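Local coordinates for increased recombination centers protein 6 (Saccharomyces cerevisiae, PDB 3UC9) that acts as a clathrin coat accessory factor related to small G proteins and is involved in gross chromosomal rearrangements and telomere healing, at residues A[29-34]-A[85-90]; A[41-46]-A[52-57]; A[62-65]-A[70-73]; A[119-124]-A[163-168]; A[135-140]-A[187-192]. All coordinates share one frame; numbering follows the deposited sequence.

Contact 1. Residues A[29-34]-A[85-90]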
# COMPACT_ATOMS: atom_id res chain seq x y z
N LYS A 29 -7.65 -1.23 -8.25
CA LYS A 29 -7.84 -1.83 -6.94
C LYS A 29 -6.72 -1.37 -6.00
O LYS A 29 -5.55 -1.27 -6.40
CB LYS A 29 -7.89 -3.35 -7.01
CG LYS A 29 -8.67 -3.95 -8.17
CD LYS A 29 -10.08 -3.40 -8.32
CE LYS A 29 -10.80 -4.00 -9.51
NZ LYS A 29 -12.01 -3.21 -9.93
N ILE A 30 -7.09 -1.06 -4.77
CA ILE A 30 -6.11 -0.83 -3.72
C ILE A 30 -6.38 -1.84 -2.61
O ILE A 30 -7.48 -1.90 -2.06
CB ILE A 30 -6.15 0.60 -3.17
CG1 ILE A 30 -5.68 1.59 -4.25
CG2 ILE A 30 -5.25 0.73 -1.92
CD1 ILE A 30 -5.67 3.04 -3.79
N LEU A 31 -5.37 -2.67 -2.31
CA LEU A 31 -5.47 -3.66 -1.25
C LEU A 31 -4.81 -3.11 0.01
O LEU A 31 -3.68 -2.63 -0.03
CB LEU A 31 -4.80 -4.97 -1.68
CG LEU A 31 -4.79 -6.22 -0.79
CD1 LEU A 31 -5.88 -6.22 0.25
CD2 LEU A 31 -4.93 -7.45 -1.69
N VAL A 32 -5.55 -3.15 1.12
CA VAL A 32 -5.00 -2.79 2.42
C VAL A 32 -5.02 -4.06 3.28
O VAL A 32 -6.07 -4.63 3.54
CB VAL A 32 -5.78 -1.66 3.10
CG1 VAL A 32 -5.08 -1.26 4.40
CG2 VAL A 32 -5.91 -0.45 2.15
N LEU A 33 -3.83 -4.49 3.68
CA LEU A 33 -3.61 -5.75 4.38
C LEU A 33 -2.94 -5.48 5.73
O LEU A 33 -2.12 -4.57 5.85
CB LEU A 33 -2.69 -6.64 3.53
CG LEU A 33 -2.22 -7.98 4.09
CD1 LEU A 33 -3.38 -8.97 4.11
CD2 LEU A 33 -1.02 -8.54 3.30
N SER A 34 -3.30 -6.27 6.74
CA SER A 34 -2.54 -6.32 7.99
C SER A 34 -2.47 -7.75 8.50
O SER A 34 -3.33 -8.56 8.19
CB SER A 34 -3.17 -5.43 9.05
OG SER A 34 -4.44 -5.92 9.47
N PRO A 85 3.98 -14.08 5.32
CA PRO A 85 4.56 -14.96 4.29
C PRO A 85 3.56 -15.95 3.68
O PRO A 85 3.62 -16.20 2.47
CB PRO A 85 5.67 -15.69 5.05
CG PRO A 85 6.08 -14.74 6.11
CD PRO A 85 4.79 -14.11 6.56
N VAL A 86 2.66 -16.51 4.49
CA VAL A 86 1.64 -17.42 3.98
C VAL A 86 0.72 -16.68 2.99
O VAL A 86 0.37 -17.21 1.94
CB VAL A 86 0.80 -18.04 5.13
CG1 VAL A 86 -0.35 -18.87 4.56
CG2 VAL A 86 1.69 -18.89 6.04
N TRP A 87 0.34 -15.46 3.34
CA TRP A 87 -0.47 -14.63 2.45
C TRP A 87 0.26 -14.33 1.13
O TRP A 87 -0.31 -14.44 0.05
CB TRP A 87 -0.88 -13.35 3.16
CG TRP A 87 -1.82 -12.53 2.37
CD1 TRP A 87 -3.19 -12.57 2.41
CD2 TRP A 87 -1.47 -11.55 1.39
NE1 TRP A 87 -3.71 -11.66 1.52
CE2 TRP A 87 -2.68 -11.02 0.88
CE3 TRP A 87 -0.26 -11.05 0.91
CZ2 TRP A 87 -2.71 -10.03 -0.09
CZ3 TRP A 87 -0.29 -10.07 -0.07
CH2 TRP A 87 -1.50 -9.56 -0.55
N VAL A 88 1.54 -13.98 1.24
CA VAL A 88 2.37 -13.70 0.06
C VAL A 88 2.47 -14.94 -0.85
O VAL A 88 2.36 -14.83 -2.07
CB VAL A 88 3.78 -13.23 0.47
CG1 VAL A 88 4.74 -13.24 -0.73
CG2 VAL A 88 3.70 -11.84 1.11
N GLU A 89 2.65 -16.11 -0.25
CA GLU A 89 2.73 -17.33 -1.03
C GLU A 89 1.48 -17.52 -1.88
O GLU A 89 1.57 -17.87 -3.06
CB GLU A 89 2.95 -18.55 -0.15
CG GLU A 89 2.99 -19.83 -0.97
CD GLU A 89 3.60 -20.98 -0.23
OE1 GLU A 89 3.17 -21.25 0.91
OE2 GLU A 89 4.50 -21.62 -0.81
N GLU A 90 0.31 -17.28 -1.30
CA GLU A 90 -0.97 -17.42 -2.02
C GLU A 90 -1.13 -16.32 -3.08
O GLU A 90 -1.63 -16.57 -4.19
CB GLU A 90 -2.13 -17.37 -1.02
CG GLU A 90 -2.15 -18.54 -0.02
CD GLU A 90 -3.09 -18.34 1.17
OE1 GLU A 90 -3.53 -17.19 1.43
OE2 GLU A 90 -3.38 -19.34 1.86
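W87 and L33 meet where helix 84-91 lies over strand 29-35, one of the strands in the central sheet of this Rossmann-like, small G protein-related fold. The tight part of the contact is a CH-pi interaction: methyl CD2 of L33 sits over one face of the indole, 3.5 Å from the centroid of the six-membered ring and only 12° off its normal. The two side chains approach from opposite directions, the leucine rising from the sheet and the tryptophan descending from the helix; a first torsion of -174° swings the indole out toward the sheet. L31 completes the grip, its CD2 lying at the ring edge, in plane, 3.8 Å from W87 CZ2.

Away from this ring the contact is loose. P85, V86, E89 and E90 turn to the exposed side of the helix, and even L33 CA and W87 CA, the nearest alpha carbons of the two segments, are 9.6 Å apart, so the gap is bridged by the indole from the helix and the two leucines from the strand. The ring is fixed at its polar corner by a hydrogen bond from its NE1 to D79, and there the second methyl of the leucine, L33 CD1, lies 3.7 Å from W87 NE1.

Contact 2. Residues A[41-46]-A[52-57]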
# COMPACT_ATOMS: atom_id res chain seq x y z
N LEU A 41 -5.95 -1.16 14.08
CA LEU A 41 -5.16 -0.04 13.57
C LEU A 41 -5.39 0.15 12.06
O LEU A 41 -5.51 1.27 11.59
CB LEU A 41 -3.67 -0.21 13.89
CG LEU A 41 -3.21 0.16 15.30
CD1 LEU A 41 -1.72 -0.03 15.43
CD2 LEU A 41 -3.59 1.60 15.65
N LYS A 42 -5.48 -0.96 11.33
CA LYS A 42 -5.84 -0.91 9.91
C LYS A 42 -7.20 -0.24 9.68
O LYS A 42 -7.34 0.59 8.78
CB LYS A 42 -5.79 -2.32 9.31
CG LYS A 42 -6.25 -2.42 7.86
CD LYS A 42 -6.28 -3.87 7.41
CE LYS A 42 -7.45 -4.62 8.03
NZ LYS A 42 -7.25 -6.09 7.90
N THR A 43 -8.20 -0.55 10.51
CA THR A 43 -9.52 0.08 10.38
C THR A 43 -9.43 1.60 10.62
O THR A 43 -10.06 2.40 9.90
CB THR A 43 -10.61 -0.56 11.32
OG1 THR A 43 -10.35 -0.24 12.69
CG2 THR A 43 -10.63 -2.07 11.15
N GLN A 44 -8.63 2.01 11.61
CA GLN A 44 -8.37 3.43 11.85
C GLN A 44 -7.64 4.09 10.66
O GLN A 44 -7.96 5.21 10.26
CB GLN A 44 -7.54 3.63 13.12
CG GLN A 44 -8.23 3.25 14.43
CD GLN A 44 -7.48 3.78 15.65
OE1 GLN A 44 -8.03 4.54 16.44
NE2 GLN A 44 -6.21 3.40 15.78
N PHE A 45 -6.66 3.38 10.09
CA PHE A 45 -5.94 3.85 8.89
C PHE A 45 -6.91 4.09 7.74
O PHE A 45 -6.81 5.09 7.04
CB PHE A 45 -4.89 2.81 8.50
CG PHE A 45 -4.12 3.15 7.24
CD1 PHE A 45 -2.90 3.81 7.30
CD2 PHE A 45 -4.61 2.77 6.00
CE1 PHE A 45 -2.19 4.11 6.15
CE2 PHE A 45 -3.88 3.07 4.83
CZ PHE A 45 -2.69 3.74 4.92
N LEU A 46 -7.86 3.17 7.55
CA LEU A 46 -8.83 3.31 6.45
C LEU A 46 -9.71 4.54 6.65
O LEU A 46 -10.01 5.26 5.70
CB LEU A 46 -9.71 2.07 6.34
CG LEU A 46 -9.03 0.78 5.87
CD1 LEU A 46 -9.92 -0.41 6.11
CD2 LEU A 46 -8.60 0.86 4.41
N CYS A 52 -13.26 5.75 5.13
CA CYS A 52 -14.02 4.53 4.97
C CYS A 52 -14.25 3.90 6.34
O CYS A 52 -13.30 3.46 6.98
CB CYS A 52 -13.26 3.57 4.06
SG CYS A 52 -14.08 2.00 3.79
N SER A 53 -15.51 3.88 6.78
CA SER A 53 -15.88 3.26 8.05
C SER A 53 -16.20 1.78 7.85
O SER A 53 -17.37 1.38 7.80
CB SER A 53 -17.09 3.99 8.66
OG SER A 53 -16.75 5.32 9.02
N SER A 54 -15.16 0.97 7.74
CA SER A 54 -15.29 -0.47 7.57
C SER A 54 -15.61 -1.17 8.89
O SER A 54 -15.59 -0.56 9.96
CB SER A 54 -14.01 -1.06 6.98
OG SER A 54 -12.92 -0.94 7.89
N THR A 55 -15.92 -2.46 8.78
CA THR A 55 -16.11 -3.33 9.94
C THR A 55 -15.00 -4.40 10.04
O THR A 55 -14.68 -4.87 11.13
CB THR A 55 -17.50 -4.01 9.90
OG1 THR A 55 -17.65 -4.75 8.68
CG2 THR A 55 -18.61 -2.96 10.00
N GLY A 56 -14.41 -4.75 8.89
CA GLY A 56 -13.32 -5.73 8.83
C GLY A 56 -12.94 -6.03 7.38
O GLY A 56 -12.89 -5.13 6.55
N ILE A 57 -12.69 -7.31 7.08
CA ILE A 57 -12.30 -7.76 5.74
C ILE A 57 -13.49 -7.68 4.76
O ILE A 57 -14.49 -8.37 4.96
CB ILE A 57 -11.80 -9.23 5.76
CG1 ILE A 57 -10.56 -9.39 6.65
CG2 ILE A 57 -11.46 -9.70 4.35
CD1 ILE A 57 -10.08 -10.83 6.77
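L46 and C52 join the helix 39-50 to the chain that leaves it, where the loop folds back along the helix before entering strand 59-66 of this Rossmann-like fold. The first shell is one backbone bond, a few aliphatic carbons and a serine hydroxyl. C52 N donates to L46 O across 3.3 Å, a weak bond although fairly straight at 164°, and beside it the two beta carbons, L46 CB and C52 CB, are 4.5 Å apart. Farther along the loop, S54 meets both this leucine and T43, one turn earlier in the helix, and its hydroxyl is directed at hydrocarbon: S54 OG lies 3.5 Å from L46 CD1 and 4.1 Å from T43 CG2. This oxygen is buried by the contact and has no polar partner in the model; its neighbours across the contact are methyl groups.

The next shell explains how those methyls come to be there. T43 OG1 is tied back to the carbonyl of F40 in the preceding turn of the helix, and with the hydroxyl so engaged (chi1 71°) the CG2 branch is left to face the loop. L46 also packs on L76 and I78 of strand 71-81 and on V32 of strand 29-35, so its other surface is seated on the sheet. The loop is pinned by S53, the centre of an inverse gamma turn, whose OG bonds to Q47. That tight turn is closed by a weak bond of 3.2 Å from S54 N to C52 O.

Contact 3. Residues A[62-65]-A[70-73]; sequences DQTW and YKVH
Strands 63-65 and 71-73 run antiparallel as the two arms of a beta hairpin at the outer border of the sheet, their axes 4.7 Å apart at closest approach and their directions 150° from each other. W65 and V72 form the hydrogen-bonded pair: W65 N reaches V72 O at 2.8 Å, almost in line with the carbonyl, and V72 N returns to W65 O at 2.9 Å. T64 and H73 follow as a non-hydrogen-bonded pair, and a G1 beta bulge lies just beyond, where D62 and Q63 both face F74.

The two faces of the hairpin differ in character. On one, T64 and H73 lie side by side and point the same way, T64 OG1 coming within 3.5 Å of H73 CE1. D62 reaches the same imidazole from the bulge, the carboxylate and ring planes 35° apart; the bond from H73 ND1 to D62 OD1, though only 2.8 Å long, is weak because it bends to 121°. On the other face W65 and V72 are buried, with W65 CB 3.9 Å from V72 CG1. The indole NH bonds the carboxylate of D194 in helix 185-195, while the hydroxyl of Y70 bonds that residue's main-chain carbonyl and also W198 NE1, which ties the hairpin to the helix. Next to these anchors the aromatic pair meets obliquely, W65 CD1 standing 4.1 Å from Y70 OH.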
# COMPACT_ATOMS: atom_id res chain seq x y z
N ASP A 62 -16.19 1.44 -5.87
CA ASP A 62 -16.52 2.77 -6.41
C ASP A 62 -16.30 3.89 -5.40
O ASP A 62 -17.16 4.77 -5.21
CB ASP A 62 -17.94 2.79 -6.98
CG ASP A 62 -18.13 3.86 -8.06
OD1 ASP A 62 -17.13 4.31 -8.66
OD2 ASP A 62 -19.30 4.22 -8.34
N GLN A 63 -15.15 3.84 -4.74
CA GLN A 63 -14.67 4.94 -3.92
C GLN A 63 -14.09 5.99 -4.86
O GLN A 63 -13.72 5.68 -6.00
CB GLN A 63 -13.60 4.45 -2.94
CG GLN A 63 -14.11 3.38 -1.99
CD GLN A 63 -15.27 3.85 -1.14
OE1 GLN A 63 -16.42 3.52 -1.41
NE2 GLN A 63 -14.97 4.67 -0.14
N THR A 64 -14.04 7.23 -4.42
CA THR A 64 -13.46 8.28 -5.24
C THR A 64 -12.15 8.72 -4.62
O THR A 64 -12.07 8.97 -3.42
CB THR A 64 -14.41 9.48 -5.39
OG1 THR A 64 -15.67 9.01 -5.88
CG2 THR A 64 -13.84 10.49 -6.37
N TRP A 65 -11.10 8.76 -5.44
CA TRP A 65 -9.87 9.40 -5.04
C TRP A 65 -9.78 10.70 -5.79
O TRP A 65 -9.72 10.71 -7.03
CB TRP A 65 -8.64 8.54 -5.33
CG TRP A 65 -7.39 9.17 -4.76
CD1 TRP A 65 -6.49 9.94 -5.43
CD2 TRP A 65 -6.95 9.11 -3.41
NE1 TRP A 65 -5.50 10.36 -4.57
CE2 TRP A 65 -5.76 9.87 -3.32
CE3 TRP A 65 -7.44 8.50 -2.25
CZ2 TRP A 65 -5.05 10.01 -2.14
CZ3 TRP A 65 -6.73 8.65 -1.06
CH2 TRP A 65 -5.54 9.39 -1.02
N TYR A 70 -7.35 15.85 -10.43
CA TYR A 70 -8.22 14.85 -11.05
C TYR A 70 -9.06 14.08 -10.04
O TYR A 70 -8.84 14.18 -8.83
CB TYR A 70 -7.37 13.86 -11.86
CG TYR A 70 -6.49 12.95 -11.02
CD1 TYR A 70 -6.96 11.73 -10.55
CD2 TYR A 70 -5.17 13.31 -10.71
CE1 TYR A 70 -6.16 10.90 -9.77
CE2 TYR A 70 -4.36 12.48 -9.94
CZ TYR A 70 -4.86 11.26 -9.47
OH TYR A 70 -4.10 10.42 -8.70
N LYS A 71 -10.03 13.33 -10.56
CA LYS A 71 -10.82 12.36 -9.79
C LYS A 71 -10.70 11.02 -10.51
O LYS A 71 -10.79 10.98 -11.74
CB LYS A 71 -12.31 12.70 -9.78
CG LYS A 71 -12.72 13.99 -9.11
CD LYS A 71 -14.15 14.40 -9.52
CE LYS A 71 -15.17 13.28 -9.33
NZ LYS A 71 -16.54 13.72 -9.72
N VAL A 72 -10.53 9.95 -9.74
CA VAL A 72 -10.54 8.59 -10.30
C VAL A 72 -11.35 7.72 -9.35
O VAL A 72 -11.39 7.97 -8.15
CB VAL A 72 -9.12 8.04 -10.51
CG1 VAL A 72 -8.43 7.80 -9.16
CG2 VAL A 72 -9.16 6.77 -11.35
N HIS A 73 -12.04 6.72 -9.89
CA HIS A 73 -12.82 5.80 -9.07
C HIS A 73 -12.05 4.51 -8.87
O HIS A 73 -11.49 3.97 -9.84
CB HIS A 73 -14.18 5.53 -9.73
CG HIS A 73 -15.07 6.74 -9.75
ND1 HIS A 73 -16.12 6.91 -8.87
CD2 HIS A 73 -15.06 7.84 -10.54
CE1 HIS A 73 -16.72 8.06 -9.12
NE2 HIS A 73 -16.09 8.65 -10.13

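Contact 4. Residues A[119-124]-A[163-168]; sequences ELLHQF and IEFVNW
L121 and F165 approach each other from opposite directions, the leucine coming down from its helix and the phenylalanine reaching up from its strand. A single methyl does the touching: L121 CD2 lies 3.8 Å from F165 CZ and 4.0 Å from F165 CE2, so that it meets the far end of the ring at an oblique angle. The same CD2 also rests 4.1 Å from I163 CG2, so one methyl serves two residues on the same side of the strand. For I163 this depends on the first torsion: CG1 turns beside the backbone N (chi1 -59°), and CG2 becomes the branch that faces the leucine.

The strand is 163-167, the outermost on its side of the Rossmann-like sheet, and helix 121-127 packs over it from the face that also carries helix 84-91. F165 does not aim its CB directly at the helix; the length of its ring carries it to the leucine. L121 CA and I163 CA, the nearest alpha carbons, are 9.7 Å apart, and side chains from both segments close that gap. Around this apolar group, helix 145-155 adds W155 against L121 and L151 against F165, while L136 of the neighbouring strand lies against both I163 and F165.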
# COMPACT_ATOMS: atom_id res chain seq x y z
N GLU A 119 12.03 -8.97 3.97
CA GLU A 119 12.57 -10.31 3.65
C GLU A 119 11.82 -11.03 2.52
O GLU A 119 12.35 -11.94 1.90
CB GLU A 119 12.57 -11.19 4.91
CG GLU A 119 13.55 -10.73 6.00
CD GLU A 119 13.47 -11.58 7.28
OE1 GLU A 119 12.40 -12.17 7.55
OE2 GLU A 119 14.48 -11.64 8.02
N LEU A 120 10.57 -10.63 2.30
CA LEU A 120 9.69 -11.23 1.29
C LEU A 120 9.60 -10.35 0.04
O LEU A 120 9.08 -10.78 -0.99
CB LEU A 120 8.29 -11.40 1.86
CG LEU A 120 8.12 -12.12 3.20
CD1 LEU A 120 6.74 -11.84 3.81
CD2 LEU A 120 8.32 -13.61 3.05
N LEU A 121 10.07 -9.11 0.15
CA LEU A 121 9.78 -8.09 -0.86
C LEU A 121 10.35 -8.41 -2.25
O LEU A 121 9.68 -8.18 -3.25
CB LEU A 121 10.28 -6.72 -0.35
CG LEU A 121 9.63 -5.41 -0.80
CD1 LEU A 121 8.12 -5.49 -0.84
CD2 LEU A 121 10.08 -4.27 0.14
N HIS A 122 11.55 -8.97 -2.33
CA HIS A 122 12.10 -9.30 -3.65
C HIS A 122 11.18 -10.23 -4.44
O HIS A 122 10.81 -9.94 -5.57
CB HIS A 122 13.49 -9.91 -3.54
CG HIS A 122 14.08 -10.27 -4.87
ND1 HIS A 122 14.66 -9.33 -5.70
CD2 HIS A 122 14.14 -11.45 -5.53
CE1 HIS A 122 15.07 -9.93 -6.80
NE2 HIS A 122 14.77 -11.21 -6.72
N GLN A 123 10.80 -11.33 -3.81
CA GLN A 123 9.92 -12.31 -4.44
C GLN A 123 8.52 -11.75 -4.71
O GLN A 123 7.91 -12.07 -5.73
CB GLN A 123 9.82 -13.54 -3.57
CG GLN A 123 11.08 -14.34 -3.52
CD GLN A 123 10.96 -15.50 -2.57
OE1 GLN A 123 10.64 -16.61 -2.97
NE2 GLN A 123 11.17 -15.23 -1.28
N PHE A 124 8.00 -10.96 -3.78
CA PHE A 124 6.71 -10.31 -3.96
C PHE A 124 6.73 -9.40 -5.18
O PHE A 124 5.81 -9.44 -6.01
CB PHE A 124 6.36 -9.49 -2.72
CG PHE A 124 4.99 -8.86 -2.78
CD1 PHE A 124 3.86 -9.59 -2.48
CD2 PHE A 124 4.84 -7.53 -3.14
CE1 PHE A 124 2.59 -9.01 -2.54
CE2 PHE A 124 3.59 -6.94 -3.19
CZ PHE A 124 2.46 -7.69 -2.89
N ILE A 163 7.99 1.97 -4.23
CA ILE A 163 8.00 1.18 -3.00
C ILE A 163 8.45 2.11 -1.90
O ILE A 163 9.49 2.75 -2.04
CB ILE A 163 8.98 0.00 -3.07
CG1 ILE A 163 8.63 -0.93 -4.23
CG2 ILE A 163 9.00 -0.76 -1.74
CD1 ILE A 163 9.60 -2.06 -4.40
N GLU A 164 7.69 2.19 -0.82
CA GLU A 164 8.10 3.03 0.28
C GLU A 164 7.68 2.52 1.65
O GLU A 164 6.54 2.12 1.86
CB GLU A 164 7.58 4.45 0.08
CG GLU A 164 8.39 5.50 0.82
CD GLU A 164 8.29 6.88 0.21
OE1 GLU A 164 8.45 7.01 -1.02
OE2 GLU A 164 8.06 7.84 0.97
N PHE A 165 8.63 2.56 2.58
CA PHE A 165 8.37 2.30 3.99
C PHE A 165 8.00 3.63 4.66
O PHE A 165 8.67 4.64 4.44
CB PHE A 165 9.61 1.71 4.66
CG PHE A 165 9.93 0.31 4.20
CD1 PHE A 165 9.56 -0.79 4.97
CD2 PHE A 165 10.57 0.08 2.99
CE1 PHE A 165 9.84 -2.08 4.54
CE2 PHE A 165 10.86 -1.21 2.57
CZ PHE A 165 10.50 -2.29 3.35
N VAL A 166 6.94 3.61 5.47
CA VAL A 166 6.44 4.83 6.15
C VAL A 166 6.07 4.51 7.60
O VAL A 166 5.44 3.50 7.88
CB VAL A 166 5.20 5.40 5.41
CG1 VAL A 166 4.66 6.64 6.12
CG2 VAL A 166 5.55 5.77 3.97
N ASN A 167 6.48 5.37 8.54
CA ASN A 167 6.04 5.26 9.92
C ASN A 167 4.66 5.91 10.09
O ASN A 167 4.42 6.99 9.55
CB ASN A 167 7.02 5.96 10.86
CG ASN A 167 8.13 5.06 11.35
OD1 ASN A 167 8.03 3.84 11.29
ND2 ASN A 167 9.20 5.67 11.89
N TRP A 168 3.78 5.25 10.85
CA TRP A 168 2.49 5.83 11.22
C TRP A 168 2.16 5.57 12.69
O TRP A 168 2.05 4.43 13.12
CB TRP A 168 1.38 5.29 10.32
CG TRP A 168 0.03 5.85 10.62
CD1 TRP A 168 -0.33 7.18 10.67
CD2 TRP A 168 -1.15 5.11 10.92
NE1 TRP A 168 -1.67 7.30 10.98
CE2 TRP A 168 -2.19 6.04 11.14
CE3 TRP A 168 -1.44 3.74 11.03
CZ2 TRP A 168 -3.50 5.65 11.46
CZ3 TRP A 168 -2.73 3.35 11.35
CH2 TRP A 168 -3.75 4.31 11.56

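Contact 5. Residues A[135-140]-A[187-192]; sequences VLVNVN and DRIQEI. Unlike the reference sequence in segment 135-140: V137 (reference Ala).
I189 drops its CD1 methyl between V135 and V137, two valines that project from the same side of strand 133-138, and so fills the shallow dip in the sheet surface between them. The fit is closest at the V137 end, where I189 CD1 is 3.8 Å from V137 CG2 and the two side chains cross at about a right angle; toward V135 the same methyl lies 4.1 Å from V135 CG1. The isoleucine gets there by an extended outer chain (chi2 178°), which holds CD1 at full reach from the helix.

V135 is in turn the bump for a second hollow. It rises between I189 and I192, one helical turn apart, and each of its branches has a different neighbour: CG1 meets I189, while V135 CG2 lies 4.0 Å from I192 CD1. In this Rossmann-like fold helix 185-195 thus lies on an inner strand, nearly antiparallel to it at 170°, with an axis separation of 10.8 Å. F45 and L49 of helix 39-50 cover I189 from the neighbouring side.

Polar groups stay at the margin. R188 bridges E191 in its own helix and E164 on the edge strand, its guanidinium lying flat over I192 CG1, which is 3.5 Å from the plane. The contact between strand and helix is itself wholly aliphatic, which implies cohesion by close fit and exclusion of water, with directional bonds left to its border.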
# COMPACT_ATOMS: atom_id res chain seq x y z
N VAL A 135 3.31 0.22 -0.37
CA VAL A 135 3.63 0.99 0.82
C VAL A 135 3.58 0.07 2.02
O VAL A 135 2.58 -0.60 2.25
CB VAL A 135 2.66 2.14 1.04
CG1 VAL A 135 2.98 2.90 2.35
CG2 VAL A 135 2.68 3.10 -0.18
N LEU A 136 4.68 0.04 2.77
CA LEU A 136 4.78 -0.74 3.98
C LEU A 136 4.71 0.23 5.14
O LEU A 136 5.62 1.05 5.34
CB LEU A 136 6.08 -1.52 4.02
CG LEU A 136 6.25 -2.50 2.85
CD1 LEU A 136 6.90 -1.84 1.64
CD2 LEU A 136 7.06 -3.70 3.29
N VAL A 137 3.61 0.15 5.88
CA VAL A 137 3.31 1.08 6.95
C VAL A 137 3.70 0.44 8.27
O VAL A 137 3.11 -0.55 8.68
CB VAL A 137 1.83 1.46 6.96
CG1 VAL A 137 1.53 2.41 8.13
CG2 VAL A 137 1.42 2.10 5.63
N ASN A 138 4.71 0.99 8.92
CA ASN A 138 5.13 0.52 10.22
C ASN A 138 4.40 1.21 11.37
O ASN A 138 4.43 2.44 11.47
CB ASN A 138 6.62 0.73 10.43
CG ASN A 138 7.05 0.36 11.83
OD1 ASN A 138 6.90 -0.80 12.24
ND2 ASN A 138 7.55 1.34 12.58
N VAL A 139 3.82 0.41 12.26
CA VAL A 139 3.10 0.92 13.42
C VAL A 139 3.90 0.75 14.72
O VAL A 139 3.47 1.24 15.77
CB VAL A 139 1.72 0.25 13.58
CG1 VAL A 139 0.87 0.49 12.34
CG2 VAL A 139 1.85 -1.24 13.88
N ASN A 140 5.06 0.09 14.67
CA ASN A 140 5.96 -0.03 15.82
C ASN A 140 6.63 1.32 16.13
O ASN A 140 7.51 1.78 15.40
CB ASN A 140 7.03 -1.11 15.58
CG ASN A 140 7.90 -1.39 16.83
OD1 ASN A 140 7.98 -0.56 17.74
ND2 ASN A 140 8.55 -2.55 16.86
N ASP A 187 0.41 11.93 5.05
CA ASP A 187 0.56 12.97 4.01
C ASP A 187 1.39 12.43 2.84
O ASP A 187 1.07 12.68 1.68
CB ASP A 187 1.20 14.24 4.60
CG ASP A 187 0.95 15.49 3.76
OD1 ASP A 187 -0.03 15.54 2.98
OD2 ASP A 187 1.74 16.47 3.88
N ARG A 188 2.44 11.67 3.15
CA ARG A 188 3.28 11.05 2.12
C ARG A 188 2.53 9.98 1.35
O ARG A 188 2.63 9.89 0.12
CB ARG A 188 4.54 10.45 2.71
CG ARG A 188 5.44 9.70 1.71
CD ARG A 188 5.83 10.54 0.47
NE ARG A 188 6.57 9.72 -0.50
CZ ARG A 188 6.57 9.87 -1.83
NH1 ARG A 188 5.86 10.83 -2.43
NH2 ARG A 188 7.30 9.05 -2.57
N ILE A 189 1.82 9.13 2.08
CA ILE A 189 1.04 8.07 1.45
C ILE A 189 0.00 8.70 0.50
O ILE A 189 -0.17 8.23 -0.64
CB ILE A 189 0.34 7.16 2.49
CG1 ILE A 189 1.38 6.53 3.42
CG2 ILE A 189 -0.46 6.07 1.77
CD1 ILE A 189 0.80 5.65 4.52
N GLN A 190 -0.66 9.76 0.95
CA GLN A 190 -1.60 10.50 0.09
C GLN A 190 -0.93 10.98 -1.20
O GLN A 190 -1.52 10.90 -2.28
CB GLN A 190 -2.19 11.70 0.85
CG GLN A 190 -3.25 12.48 0.08
CD GLN A 190 -3.77 13.68 0.87
OE1 GLN A 190 -3.15 14.12 1.83
NE2 GLN A 190 -4.92 14.21 0.46
N GLU A 191 0.30 11.47 -1.09
CA GLU A 191 1.07 11.93 -2.25
C GLU A 191 1.41 10.80 -3.22
O GLU A 191 1.40 10.98 -4.44
CB GLU A 191 2.37 12.59 -1.79
CG GLU A 191 3.19 13.21 -2.92
CD GLU A 191 4.38 14.00 -2.41
OE1 GLU A 191 5.15 13.48 -1.57
OE2 GLU A 191 4.57 15.14 -2.88
N ILE A 192 1.74 9.64 -2.67
CA ILE A 192 2.04 8.47 -3.49
C ILE A 192 0.81 8.09 -4.31
O ILE A 192 0.91 7.82 -5.50
CB ILE A 192 2.54 7.31 -2.63
CG1 ILE A 192 3.95 7.61 -2.09
CG2 ILE A 192 2.55 6.02 -3.43
CD1 ILE A 192 4.48 6.56 -1.11

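How the contacts relate
The five contacts cover both faces and one border of a single mixed sheet. Contacts 1 and 4, centres about 12 Å apart, lie on one face, where helices 84-91 and 121-127 touch through W87 and F124. Contacts 2 and 5, centres about 15 Å apart, concern helices 39-50 and 185-195 on the other face, which meet through F45 and I189. Contact 3 is the hairpin at the sheet border, its centre about 25 Å from that of contact 4 across the chain's centre, and touches contact 5 through W65 and Q190. Along the chain, contacts 2 and 3 are nested within contact 1, whereas 4 and 5 cross. Helices on both faces make the layered architecture, consistent with kinship to small G proteins.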